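PDB 5L3S: signal recognition particle receptor FtsY, which belongs to the SRP54-type GTPase family of P-loop proteins and serves as the docking partner of the signal recognition particle. Local coordinates for residues B[214-219]-B[241-246]; B[83-88]-B[265-270]; B[194-199]-B[233-238]; B[131-136]-B[182-187]. All blocks are in the same frame, centred on the assembly; numbering follows the deposited sequence.

How the contacts relate
Contacts 1 and 4 lie in one mixed sheet of the GTPase domain, about 17 Å apart centre to centre: contact 4 pairs strands 132-137 and 186-191, contact 1 strands 216-222 and 244-248. Contact 4 closes along the chain before contacts 1 and 3 open. Helix 228-239, which connects the strands of contact 1, supplies one side of contact 3, so these two interlock; their centres are about 13 Å apart. Contact 2 encloses the other three in sequence. Its centre lies about 12 Å from that of contact 1, and it joins helix 66-85 of the N-terminal part to the GTPase sheet there. Contacts 1, 2 and 3 touch one another, whereas contact 4 stands apart.

Contact 1 of 4, residues B[214-219]-B[241-246]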
loop_
_atom_site.group_PDB
_atom_site.type_symbol
_atom_site.label_atom_id
_atom_site.label_comp_id
_atom_site.label_asym_id
_atom_site.label_seq_id
_atom_site.Cartn_x
_atom_site.Cartn_y
_atom_site.Cartn_z
ATOM N N PRO B 214 12.911 -8.924 21.465
ATOM C CA PRO B 214 12.412 -7.556 21.629
ATOM C C PRO B 214 11.359 -7.419 22.714
ATOM O O PRO B 214 10.644 -8.374 23.043
ATOM C CB PRO B 214 11.827 -7.214 20.242
ATOM C CG PRO B 214 11.641 -8.520 19.563
ATOM C CD PRO B 214 12.728 -9.415 20.091
ATOM N N ASP B 215 11.300 -6.229 23.301
ATOM C CA ASP B 215 10.308 -5.936 24.317
ATOM C C ASP B 215 9.002 -5.492 23.670
ATOM O O ASP B 215 7.950 -5.555 24.291
ATOM C CB ASP B 215 10.826 -4.864 25.269
ATOM C CG ASP B 215 12.097 -5.288 25.972
ATOM O OD1 ASP B 215 11.991 -6.043 26.952
ATOM O OD2 ASP B 215 13.193 -4.889 25.530
ATOM N N PHE B 216 9.070 -5.055 22.421
ATOM C CA PHE B 216 7.873 -4.602 21.712
ATOM C C PHE B 216 8.056 -4.898 20.241
ATOM O O PHE B 216 9.117 -4.637 19.692
ATOM C CB PHE B 216 7.668 -3.097 21.917
ATOM C CG PHE B 216 6.225 -2.647 21.822
ATOM C CD1 PHE B 216 5.304 -3.006 22.796
ATOM C CD2 PHE B 216 5.807 -1.836 20.779
ATOM C CE1 PHE B 216 3.978 -2.586 22.717
ATOM C CE2 PHE B 216 4.484 -1.412 20.693
ATOM C CZ PHE B 216 3.568 -1.790 21.670
ATOM N N ARG B 217 7.019 -5.435 19.591
ATOM C CA ARG B 217 7.102 -5.743 18.167
ATOM C C ARG B 217 6.008 -4.972 17.421
ATOM O O ARG B 217 4.850 -5.036 17.803
ATOM C CB ARG B 217 6.885 -7.239 17.918
ATOM C CG ARG B 217 7.803 -8.190 18.643
ATOM C CD ARG B 217 7.352 -9.613 18.371
ATOM N NE ARG B 217 8.161 -10.593 19.078
ATOM C CZ ARG B 217 8.054 -11.909 18.921
ATOM N NH1 ARG B 217 7.159 -12.413 18.079
ATOM N NH2 ARG B 217 8.842 -12.724 19.614
ATOM N N ILE B 218 6.383 -4.248 16.370
ATOM C CA ILE B 218 5.438 -3.406 15.655
ATOM C C ILE B 218 5.350 -3.803 14.186
ATOM O O ILE B 218 6.341 -3.767 13.465
ATOM C CB ILE B 218 5.815 -1.915 15.730
ATOM C CG1 ILE B 218 5.885 -1.459 17.196
ATOM C CG2 ILE B 218 4.799 -1.069 14.957
ATOM C CD1 ILE B 218 6.284 -0.007 17.364
ATOM N N LEU B 219 4.150 -4.182 13.767
ATOM C CA LEU B 219 3.873 -4.434 12.360
ATOM C C LEU B 219 3.521 -3.110 11.710
ATOM O O LEU B 219 2.721 -2.334 12.247
ATOM C CB LEU B 219 2.709 -5.414 12.218
ATOM C CG LEU B 219 2.169 -5.585 10.783
ATOM C CD1 LEU B 219 3.214 -6.196 9.875
ATOM C CD2 LEU B 219 0.843 -6.399 10.798
ATOM N N GLY B 241 3.925 -13.059 15.217
ATOM C CA GLY B 241 3.380 -12.426 16.414
ATOM C C GLY B 241 3.890 -10.998 16.569
ATOM O O GLY B 241 5.064 -10.715 16.311
ATOM N N TYR B 242 3.006 -10.082 16.955
ATOM C CA TYR B 242 3.401 -8.691 17.191
ATOM C C TYR B 242 2.483 -8.086 18.252
ATOM O O TYR B 242 1.460 -8.678 18.608
ATOM C CB TYR B 242 3.372 -7.863 15.904
ATOM C CG TYR B 242 2.055 -7.943 15.150
ATOM C CD1 TYR B 242 1.845 -8.937 14.193
ATOM C CD2 TYR B 242 1.027 -7.038 15.397
ATOM C CE1 TYR B 242 0.644 -9.036 13.503
ATOM C CE2 TYR B 242 -0.183 -7.123 14.705
ATOM C CZ TYR B 242 -0.361 -8.128 13.756
ATOM O OH TYR B 242 -1.545 -8.238 13.071
ATOM N N ASP B 243 2.843 -6.906 18.748
ATOM C CA ASP B 243 2.116 -6.290 19.861
ATOM C C ASP B 243 1.168 -5.182 19.406
ATOM O O ASP B 243 0.108 -4.977 20.001
ATOM C CB ASP B 243 3.103 -5.717 20.876
ATOM C CG ASP B 243 4.036 -6.771 21.430
ATOM O OD1 ASP B 243 3.538 -7.688 22.109
ATOM O OD2 ASP B 243 5.259 -6.684 21.191
ATOM N N ALA B 244 1.571 -4.454 18.369
ATOM C CA ALA B 244 0.789 -3.320 17.877
ATOM C C ALA B 244 1.102 -2.988 16.416
ATOM O O ALA B 244 2.033 -3.527 15.826
ATOM C CB ALA B 244 1.006 -2.101 18.740
ATOM N N VAL B 245 0.314 -2.078 15.849
ATOM C CA VAL B 245 0.472 -1.713 14.453
ATOM C C VAL B 245 0.675 -0.207 14.365
ATOM O O VAL B 245 0.080 0.553 15.142
ATOM C CB VAL B 245 -0.807 -2.112 13.669
ATOM C CG1 VAL B 245 -0.862 -1.443 12.305
ATOM C CG2 VAL B 245 -0.891 -3.631 13.543
ATOM N N ILE B 246 1.509 0.218 13.425
ATOM C CA ILE B 246 1.512 1.608 12.989
ATOM C C ILE B 246 1.015 1.649 11.535
ATOM O O ILE B 246 1.499 0.900 10.693
ATOM C CB ILE B 246 2.921 2.251 13.138
ATOM C CG1 ILE B 246 3.260 2.421 14.633
ATOM C CG2 ILE B 246 2.988 3.598 12.406
ATOM C CD1 ILE B 246 4.708 2.907 14.912
#
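Leu219, Arg217 and Asp243 bury the most surface where 214-219 meets 241-246, the paired strands of a beta-alpha-beta unit whose helix is 228-239. Leu219 lies over one face of the Tyr242 ring. Its CB sits above the ring centre, 3.9 Å from the centroid, and its CD2 comes down near the phenol end, 3.6 Å from Tyr242 CZ. The phenol itself is turned toward helix 228-239, where its hydroxyl bonds to Ala233 O. Leu219 is tied to 244-246 through both its N and its O, which bracket Val245: its N donates to Ala244 O at 3.0 Å and its O accepts from Ile246 N at 3.1 Å, the pattern of parallel strands.

Arg217 is gripped at both ends. Its backbone N gives a bond of 2.7 Å to Asp243 OD2, which receives it on the anti lone pair, and Asp243 N returns one of 2.9 Å to Arg217 O. The side chain runs out extended from CG to NE (chi2 175°, chi3 -178°), which carries NH1 to Gly241 O, 3.2 Å away. That bond is straight at the hydrogen and lies in the guanidinium plane, yet it meets the carbonyl from above its plane. NH1 also bonds to a glycerol, probably from the crystallisation liquor.

Asp243 also places its CB over one face of the Phe216 ring, toward the rim.

The carboxylate of Asp243 thus takes the place of a backbone acceptor where regular pairing has not yet begun. Because it binds a peptide N-H and not the guanidinium, the attraction between Arg217 and Asp243 is probably only a longer-range one.

Contact 2 of 4, residues B[83-88]-B[265-270]; sequences TKNQKT and ELKKPV
Lys267 and Pro269 of 265-270 meet Asn85 and Lys87 at the end of helix 66-85. Within 265-270, Leu266 turns its side chain the other way, onto helix 228-239. Lys267 then leaves helical geometry with a positive phi of 52°, and at this turn its CA and side chain lie against the amide of Asn85. The two side chains cross at about a right angle. Asn85 OD1 lies 3.1 Å from Lys267 CA and 3.4 Å from Lys267 CD, while its ND2 is 3.5 Å from the same CD. OD1 also comes within 3.2 Å of Lys267 O, a close approach of two acceptors that is not a bond. The polar ends look to their own helices: Asn85 ND2 bonds to Ile81 O, and Lys267 NZ to Ala263 O.

This is packing between a helix of the chain's N-terminal part and the turn that leads from helix 258-266 into strand 270-274 of the GTPase sheet. SRP54-type GTPases pair a helical bundle with the P-loop domain, and helix 66-85 ends at this turn.

Lys268 points away from 83-88, its NZ bonded to Tyr242 O and set against the Tyr242 ring in a cation-pi contact. Pro269 comes back to the interface: its CB lies 3.5 Å from Asn85 O. Lys87, bent at chi2 (-64°) and chi4 (-46°), folds across the proline at about a right angle and brings NZ to 3.9 Å from Pro269 CD.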
loop_
_atom_site.group_PDB
_atom_site.type_symbol
_atom_site.label_atom_id
_atom_site.label_comp_id
_atom_site.label_asym_id
_atom_site.label_seq_id
_atom_site.Cartn_x
_atom_site.Cartn_y
_atom_site.Cartn_z
ATOM N N THR B 83 -11.729 1.275 21.672
ATOM C CA THR B 83 -11.350 1.690 23.026
ATOM C C THR B 83 -10.940 0.498 23.896
ATOM O O THR B 83 -9.997 0.587 24.683
ATOM C CB THR B 83 -12.479 2.497 23.695
ATOM O OG1 THR B 83 -12.735 3.676 22.924
ATOM C CG2 THR B 83 -12.103 2.910 25.124
ATOM N N LYS B 84 -11.629 -0.625 23.723
ATOM C CA LYS B 84 -11.337 -1.837 24.488
ATOM C C LYS B 84 -9.980 -2.450 24.120
ATOM O O LYS B 84 -9.339 -3.105 24.946
ATOM C CB LYS B 84 -12.452 -2.866 24.286
ATOM C CG LYS B 84 -12.281 -4.141 25.086
ATOM C CD LYS B 84 -13.356 -5.168 24.751
ATOM C CE LYS B 84 -13.152 -6.444 25.557
ATOM N NZ LYS B 84 -14.154 -7.491 25.219
ATOM N N ASN B 85 -9.538 -2.228 22.887
ATOM C CA ASN B 85 -8.264 -2.784 22.415
ATOM C C ASN B 85 -7.019 -1.956 22.724
ATOM O O ASN B 85 -5.892 -2.434 22.566
ATOM C CB ASN B 85 -8.328 -3.089 20.920
ATOM C CG ASN B 85 -8.858 -4.468 20.649
ATOM O OD1 ASN B 85 -8.168 -5.456 20.888
ATOM N ND2 ASN B 85 -10.099 -4.551 20.179
ATOM N N GLN B 86 -7.226 -0.716 23.151
ATOM C CA GLN B 86 -6.129 0.165 23.539
ATOM C C GLN B 86 -5.297 -0.426 24.674
ATOM O O GLN B 86 -5.830 -1.037 25.602
ATOM C CB GLN B 86 -6.672 1.524 23.985
ATOM C CG GLN B 86 -7.032 2.462 22.856
ATOM C CD GLN B 86 -7.462 3.821 23.362
ATOM O OE1 GLN B 86 -8.302 3.926 24.257
ATOM N NE2 GLN B 86 -6.875 4.875 22.802
ATOM N N LYS B 87 -3.988 -0.220 24.592
ATOM C CA LYS B 87 -3.057 -0.654 25.627
ATOM C C LYS B 87 -2.394 0.575 26.228
ATOM O O LYS B 87 -2.679 1.704 25.821
ATOM C CB LYS B 87 -1.978 -1.556 25.026
ATOM C CG LYS B 87 -2.506 -2.783 24.303
ATOM C CD LYS B 87 -3.233 -3.723 25.250
ATOM C CE LYS B 87 -3.234 -5.146 24.708
ATOM N NZ LYS B 87 -3.599 -5.198 23.262
ATOM N N THR B 88 -1.493 0.350 27.176
ATOM C CA THR B 88 -0.720 1.435 27.772
ATOM C C THR B 88 0.072 2.187 26.706
ATOM O O THR B 88 0.585 1.587 25.758
ATOM C CB THR B 88 0.251 0.903 28.846
ATOM O OG1 THR B 88 -0.479 0.123 29.800
ATOM C CG2 THR B 88 0.941 2.052 29.567
ATOM N N GLU B 265 -11.201 -8.263 14.349
ATOM C CA GLU B 265 -10.761 -9.624 14.032
ATOM C C GLU B 265 -9.610 -10.165 14.881
ATOM O O GLU B 265 -9.621 -11.330 15.264
ATOM C CB GLU B 265 -10.323 -9.713 12.567
ATOM C CG GLU B 265 -11.460 -9.688 11.599
ATOM C CD GLU B 265 -12.328 -10.908 11.740
ATOM O OE1 GLU B 265 -11.765 -12.019 11.845
ATOM O OE2 GLU B 265 -13.565 -10.753 11.758
ATOM N N LEU B 266 -8.604 -9.333 15.130
ATOM C CA LEU B 266 -7.339 -9.815 15.685
ATOM C C LEU B 266 -7.046 -9.309 17.093
ATOM O O LEU B 266 -6.045 -9.698 17.691
ATOM C CB LEU B 266 -6.180 -9.427 14.767
ATOM C CG LEU B 266 -6.306 -9.921 13.324
ATOM C CD1 LEU B 266 -5.133 -9.452 12.480
ATOM C CD2 LEU B 266 -6.426 -11.429 13.315
ATOM N N LYS B 267 -7.920 -8.448 17.608
ATOM C CA LYS B 267 -7.692 -7.774 18.880
ATOM C C LYS B 267 -6.333 -7.092 18.928
ATOM O O LYS B 267 -5.659 -7.128 19.954
ATOM C CB LYS B 267 -7.852 -8.738 20.073
ATOM C CG LYS B 267 -9.279 -9.227 20.274
ATOM C CD LYS B 267 -10.234 -8.052 20.195
ATOM C CE LYS B 267 -11.640 -8.473 19.803
ATOM N NZ LYS B 267 -12.449 -7.288 19.400
ATOM N N LYS B 268 -5.930 -6.479 17.815
ATOM C CA LYS B 268 -4.640 -5.800 17.748
ATOM C C LYS B 268 -4.857 -4.296 17.659
ATOM O O LYS B 268 -5.737 -3.834 16.940
ATOM C CB LYS B 268 -3.819 -6.289 16.542
ATOM C CG LYS B 268 -3.377 -7.737 16.663
ATOM C CD LYS B 268 -2.356 -7.906 17.795
ATOM C CE LYS B 268 -1.840 -9.339 17.854
ATOM N NZ LYS B 268 -1.076 -9.625 19.092
ATOM N N PRO B 269 -4.082 -3.525 18.429
ATOM C CA PRO B 269 -4.272 -2.072 18.398
ATOM C C PRO B 269 -3.361 -1.355 17.397
ATOM O O PRO B 269 -2.246 -1.792 17.128
ATOM C CB PRO B 269 -3.889 -1.656 19.816
ATOM C CG PRO B 269 -2.808 -2.649 20.201
ATOM C CD PRO B 269 -3.250 -3.959 19.566
ATOM N N VAL B 270 -3.854 -0.250 16.855
ATOM C CA VAL B 270 -3.021 0.700 16.151
ATOM C C VAL B 270 -2.549 1.690 17.197
ATOM O O VAL B 270 -3.369 2.209 17.960
ATOM C CB VAL B 270 -3.825 1.452 15.082
ATOM C CG1 VAL B 270 -2.958 2.520 14.409
ATOM C CG2 VAL B 270 -4.395 0.476 14.042
#

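Contact 3 of 4, residues B[194-199]-B[233-238]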
loop_
_atom_site.group_PDB
_atom_site.type_symbol
_atom_site.label_atom_id
_atom_site.label_comp_id
_atom_site.label_asym_id
_atom_site.label_seq_id
_atom_site.Cartn_x
_atom_site.Cartn_y
_atom_site.Cartn_z
ATOM N N ARG B 194 9.426 -7.868 3.592
ATOM C CA ARG B 194 9.282 -9.287 3.303
ATOM C C ARG B 194 7.802 -9.595 3.175
ATOM O O ARG B 194 6.989 -9.017 3.896
ATOM C CB ARG B 194 9.937 -10.146 4.401
ATOM C CG ARG B 194 9.181 -10.208 5.753
ATOM C CD ARG B 194 10.118 -10.657 6.895
ATOM N NE ARG B 194 11.131 -9.634 7.079
ATOM C CZ ARG B 194 12.442 -9.846 7.081
ATOM N NH1 ARG B 194 12.941 -11.073 6.957
ATOM N NH2 ARG B 194 13.255 -8.812 7.213
ATOM N N MET B 195 7.449 -10.480 2.249
ATOM C CA MET B 195 6.070 -10.949 2.170
ATOM C C MET B 195 5.760 -11.896 3.315
ATOM O O MET B 195 6.586 -12.719 3.706
ATOM C CB MET B 195 5.795 -11.653 0.835
ATOM C CG MET B 195 5.769 -10.731 -0.374
ATOM S SD MET B 195 4.469 -9.474 -0.249
ATOM C CE MET B 195 3.152 -10.445 0.433
ATOM N N HIS B 196 4.547 -11.789 3.837
ATOM C CA HIS B 196 4.087 -12.646 4.915
ATOM C C HIS B 196 4.035 -14.122 4.509
ATOM O O HIS B 196 4.031 -14.993 5.368
ATOM C CB HIS B 196 2.723 -12.155 5.427
ATOM C CG HIS B 196 1.738 -11.862 4.333
ATOM N ND1 HIS B 196 1.943 -10.876 3.389
ATOM C CD2 HIS B 196 0.538 -12.422 4.040
ATOM C CE1 HIS B 196 0.906 -10.841 2.565
ATOM N NE2 HIS B 196 0.045 -11.772 2.933
ATOM N N ILE B 197 4.016 -14.403 3.203
ATOM C CA ILE B 197 3.983 -15.781 2.712
ATOM C C ILE B 197 5.351 -16.279 2.225
ATOM O O ILE B 197 5.465 -17.372 1.679
ATOM C CB ILE B 197 2.958 -15.965 1.561
ATOM C CG1 ILE B 197 3.221 -14.962 0.437
ATOM C CG2 ILE B 197 1.521 -15.847 2.097
ATOM C CD1 ILE B 197 2.375 -15.186 -0.800
ATOM N N ASP B 198 6.384 -15.471 2.421
ATOM C CA ASP B 198 7.737 -15.870 2.046
ATOM C C ASP B 198 8.356 -16.622 3.222
ATOM O O ASP B 198 8.826 -16.009 4.177
ATOM C CB ASP B 198 8.554 -14.620 1.705
ATOM C CG ASP B 198 9.931 -14.941 1.150
ATOM O OD1 ASP B 198 10.510 -15.991 1.494
ATOM O OD2 ASP B 198 10.436 -14.122 0.366
ATOM N N SER B 199 8.348 -17.949 3.159
ATOM C CA SER B 199 8.813 -18.770 4.277
ATOM C C SER B 199 10.266 -18.515 4.679
ATOM O O SER B 199 10.579 -18.463 5.866
ATOM C CB SER B 199 8.615 -20.257 3.981
ATOM O OG SER B 199 7.260 -20.623 4.167
ATOM N N ALA B 233 -1.783 -8.717 8.250
ATOM C CA ALA B 233 -1.877 -8.734 9.707
ATOM C C ALA B 233 -2.158 -10.126 10.276
ATOM O O ALA B 233 -1.574 -10.496 11.294
ATOM C CB ALA B 233 -2.926 -7.749 10.170
ATOM N N ARG B 234 -3.055 -10.884 9.634
ATOM C CA ARG B 234 -3.407 -12.234 10.102
ATOM C C ARG B 234 -2.233 -13.202 10.004
ATOM O O ARG B 234 -1.928 -13.935 10.948
ATOM C CB ARG B 234 -4.552 -12.828 9.281
ATOM C CG ARG B 234 -5.928 -12.292 9.573
ATOM C CD ARG B 234 -6.938 -13.087 8.759
ATOM N NE ARG B 234 -8.292 -12.556 8.861
ATOM C CZ ARG B 234 -9.120 -12.791 9.873
ATOM N NH1 ARG B 234 -8.739 -13.546 10.898
ATOM N NH2 ARG B 234 -10.339 -12.265 9.852
ATOM N N HIS B 235 -1.613 -13.223 8.830
ATOM C CA HIS B 235 -0.489 -14.101 8.554
ATOM C C HIS B 235 0.685 -13.810 9.471
ATOM O O HIS B 235 1.265 -14.728 10.032
ATOM C CB HIS B 235 -0.044 -13.968 7.099
ATOM C CG HIS B 235 -0.830 -14.812 6.150
ATOM N ND1 HIS B 235 -0.451 -16.091 5.807
ATOM C CD2 HIS B 235 -1.969 -14.558 5.464
ATOM C CE1 HIS B 235 -1.329 -16.593 4.955
ATOM N NE2 HIS B 235 -2.258 -15.681 4.727
ATOM N N PHE B 236 1.039 -12.537 9.605
ATOM C CA PHE B 236 2.165 -12.148 10.458
ATOM C C PHE B 236 1.886 -12.473 11.923
ATOM O O PHE B 236 2.785 -12.873 12.666
ATOM C CB PHE B 236 2.490 -10.654 10.295
ATOM C CG PHE B 236 3.423 -10.347 9.152
ATOM C CD1 PHE B 236 4.625 -11.023 9.012
ATOM C CD2 PHE B 236 3.114 -9.357 8.238
ATOM C CE1 PHE B 236 5.492 -10.722 7.957
ATOM C CE2 PHE B 236 3.975 -9.051 7.175
ATOM C CZ PHE B 236 5.159 -9.734 7.037
ATOM N N GLU B 237 0.638 -12.317 12.349
ATOM C CA GLU B 237 0.303 -12.659 13.724
ATOM C C GLU B 237 0.479 -14.159 13.956
ATOM O O GLU B 237 0.999 -14.573 14.990
ATOM C CB GLU B 237 -1.117 -12.200 14.091
ATOM C CG GLU B 237 -1.652 -12.777 15.403
ATOM C CD GLU B 237 -0.766 -12.464 16.599
ATOM O OE1 GLU B 237 -0.005 -11.471 16.551
ATOM O OE2 GLU B 237 -0.828 -13.215 17.594
ATOM N N ASN B 238 0.067 -14.965 12.982
ATOM C CA ASN B 238 0.187 -16.417 13.097
ATOM C C ASN B 238 1.623 -16.941 12.962
ATOM O O ASN B 238 2.001 -17.875 13.654
ATOM C CB ASN B 238 -0.715 -17.120 12.077
ATOM C CG ASN B 238 -2.195 -16.878 12.335
ATOM O OD1 ASN B 238 -2.619 -16.672 13.474
ATOM N ND2 ASN B 238 -2.990 -16.910 11.273
#
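An aromatic cluster of His196, His235 and Phe236 joins the loop after strand 186-191 to helix 228-239, beside the nucleotide site of the GTPase domain; Met195 of this loop reaches to about 4 Å from a bound phosphoaminophosphonic acid-guanylate ester. His196 touches both helix residues. Its CB stands over the centre of the Phe236 ring, 3.8 Å from the centroid and 11° off the normal, a CH-pi contact. Its CG sits between the backbone N and the carbonyl carbon (chi1 47°), and from there the imidazole reaches His235, with CD2 3.5 Å from His235 CG. The pair is an offset edge-to-face arrangement: the edge of His196 is turned to the face of His235, with centroids 5.1 Å apart and planes at 63°. Ile197 CG2 also lies over a face of the His235 ring, 4.1 Å from CE1.

At the rim of Phe236, Arg194 O lies near the ring plane, 3.7 Å from CZ. The polar ends have partners outside these segments. His235 NE2 bonds to Glu231, which may hold the orientation of that ring, and His196 NE2 bonds to a polar side chain of another protein chain.

The loop itself is shaped by a type I turn from Met195 to Asp198, and Asp198 then N-caps helix 199-212. This turn directly follows the DTAGR sequence that ends at Arg194, the G3 element of SRP-type GTPases, so the cluster packs the segment just after that element on helix 228-239.

Contact 4 of 4, residues B[131-136]-B[182-187]; sequences STIIAA and RNIDVV. With GOL (glycerol), chain V.
Ser131 OG is gripped from two directions: it accepts a hydrogen bond from Asp185 N at 2.9 Å and shares another, of 2.7 Å, with O3 of a glycerol that probably came from the crystallisation liquor. The hydroxyl sits between its own backbone N and carbonyl carbon (chi1 59°), a rotation that turns it toward Asp185 N. The exchange is reciprocal, since Ser131 N donates to Asp185 OD2 at 2.9 Å, meeting that oxygen on its anti side but 31° out of the carboxylate plane. The same OD2 also takes a bond from glycerol O1, while OD1 forms a salt bridge with Lys100.

From here regular parallel pairing begins. Val186 N donates to Ser131 O, and Ile133 N to Val186 O at 3.0 Å. Thr132 and Val186 both face helix 114-127. On the other face, against helix 168-181, Ile133 CG1 packs 3.7 Å from Val187 CG2, and its CG2 branch meets Ile184 CG2 at 3.9 Å, those two isoleucines crossing at about a right angle.

Side-chain polar groups thus add to the pairing at the partly exposed start, whereas further in the backbone bonds are flanked by hydrocarbon; Lys100 would probably offset the charge of Asp185.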
loop_
_atom_site.group_PDB
_atom_site.type_symbol
_atom_site.label_atom_id
_atom_site.label_comp_id
_atom_site.label_asym_id
_atom_site.label_seq_id
_atom_site.Cartn_x
_atom_site.Cartn_y
_atom_site.Cartn_z
ATOM N N SER B 131 16.991 8.328 25.218
ATOM C CA SER B 131 18.101 8.080 24.289
ATOM C C SER B 131 17.820 6.863 23.402
ATOM O O SER B 131 17.109 5.929 23.799
ATOM C CB SER B 131 19.441 7.949 25.032
ATOM O OG SER B 131 19.427 6.896 25.982
ATOM N N THR B 132 18.335 6.876 22.175
ATOM C CA THR B 132 17.998 5.840 21.209
ATOM C C THR B 132 19.161 5.519 20.290
ATOM O O THR B 132 19.946 6.403 19.953
ATOM C CB THR B 132 16.829 6.291 20.297
ATOM O OG1 THR B 132 17.238 7.432 19.532
ATOM C CG2 THR B 132 15.600 6.658 21.111
ATOM N N ILE B 133 19.261 4.263 19.875
ATOM C CA ILE B 133 20.139 3.914 18.759
ATOM C C ILE B 133 19.349 3.046 17.798
ATOM O O ILE B 133 18.369 2.394 18.180
ATOM C CB ILE B 133 21.430 3.179 19.181
ATOM C CG1 ILE B 133 21.122 1.769 19.678
ATOM C CG2 ILE B 133 22.208 3.975 20.221
ATOM C CD1 ILE B 133 22.367 0.985 20.027
ATOM N N ILE B 134 19.765 3.049 16.538
ATOM C CA ILE B 134 19.078 2.299 15.505
ATOM C C ILE B 134 19.976 1.169 15.045
ATOM O O ILE B 134 21.174 1.375 14.831
ATOM C CB ILE B 134 18.796 3.195 14.285
ATOM C CG1 ILE B 134 18.016 4.440 14.709
ATOM C CG2 ILE B 134 18.102 2.395 13.177
ATOM C CD1 ILE B 134 17.884 5.498 13.626
ATOM N N ALA B 135 19.396 -0.022 14.928
ATOM C CA ALA B 135 20.056 -1.158 14.303
ATOM C C ALA B 135 19.645 -1.222 12.829
ATOM O O ALA B 135 18.457 -1.381 12.511
ATOM C CB ALA B 135 19.658 -2.438 15.003
ATOM N N ALA B 136 20.626 -1.108 11.938
ATOM C CA ALA B 136 20.393 -1.202 10.495
ATOM C C ALA B 136 20.318 -2.659 10.061
ATOM O O ALA B 136 21.204 -3.160 9.371
ATOM C CB ALA B 136 21.487 -0.467 9.736
ATOM N N ARG B 182 26.290 1.352 27.107
ATOM C CA ARG B 182 26.207 2.802 27.182
ATOM C C ARG B 182 24.937 3.267 27.872
ATOM O O ARG B 182 24.651 4.467 27.898
ATOM C CB ARG B 182 26.282 3.429 25.788
ATOM C CG ARG B 182 27.398 2.905 24.915
ATOM C CD ARG B 182 28.771 3.163 25.491
ATOM N NE ARG B 182 29.752 3.378 24.425
ATOM C CZ ARG B 182 30.293 2.412 23.687
ATOM N NH1 ARG B 182 29.952 1.146 23.884
ATOM N NH2 ARG B 182 31.178 2.716 22.746
ATOM N N ASN B 183 24.173 2.322 28.416
ATOM C CA ASN B 183 22.926 2.642 29.108
ATOM C C ASN B 183 21.959 3.483 28.261
ATOM O O ASN B 183 21.333 4.418 28.759
ATOM C CB ASN B 183 23.217 3.327 30.451
ATOM C CG ASN B 183 23.778 2.370 31.482
ATOM O OD1 ASN B 183 23.193 1.321 31.747
ATOM N ND2 ASN B 183 24.925 2.717 32.054
ATOM N N ILE B 184 21.872 3.145 26.976
ATOM C CA ILE B 184 20.915 3.746 26.045
ATOM C C ILE B 184 19.499 3.257 26.360
ATOM O O ILE B 184 19.296 2.078 26.642
ATOM C CB ILE B 184 21.289 3.375 24.591
ATOM C CG1 ILE B 184 22.700 3.862 24.248
ATOM C CG2 ILE B 184 20.252 3.893 23.581
ATOM C CD1 ILE B 184 22.952 5.310 24.570
ATOM N N ASP B 185 18.525 4.162 26.317
ATOM C CA ASP B 185 17.160 3.835 26.717
ATOM C C ASP B 185 16.462 2.880 25.750
ATOM O O ASP B 185 15.741 1.967 26.168
ATOM C CB ASP B 185 16.308 5.105 26.857
ATOM C CG ASP B 185 16.752 5.996 28.005
ATOM O OD1 ASP B 185 17.239 5.478 29.032
ATOM O OD2 ASP B 185 16.600 7.230 27.880
ATOM N N VAL B 186 16.659 3.106 24.454
ATOM C CA VAL B 186 15.906 2.376 23.449
ATOM C C VAL B 186 16.771 1.931 22.267
ATOM O O VAL B 186 17.600 2.694 21.778
ATOM C CB VAL B 186 14.754 3.252 22.911
ATOM C CG1 VAL B 186 14.031 2.551 21.768
ATOM C CG2 VAL B 186 13.789 3.639 24.040
ATOM N N VAL B 187 16.558 0.699 21.803
ATOM C CA VAL B 187 17.062 0.269 20.504
ATOM C C VAL B 187 15.897 0.032 19.534
ATOM O O VAL B 187 14.934 -0.656 19.878
ATOM C CB VAL B 187 17.873 -1.032 20.620
ATOM C CG1 VAL B 187 18.242 -1.576 19.207
ATOM C CG2 VAL B 187 19.103 -0.800 21.462
HETATM C C1 GOL V . 17.743 9.021 30.790
HETATM O O1 GOL V . 16.676 9.155 29.866
HETATM C C2 GOL V . 18.924 8.243 30.204
HETATM O O2 GOL V . 18.654 6.864 30.257
HETATM C C3 GOL V . 19.226 8.626 28.757
HETATM O O3 GOL V . 20.395 7.976 28.268
#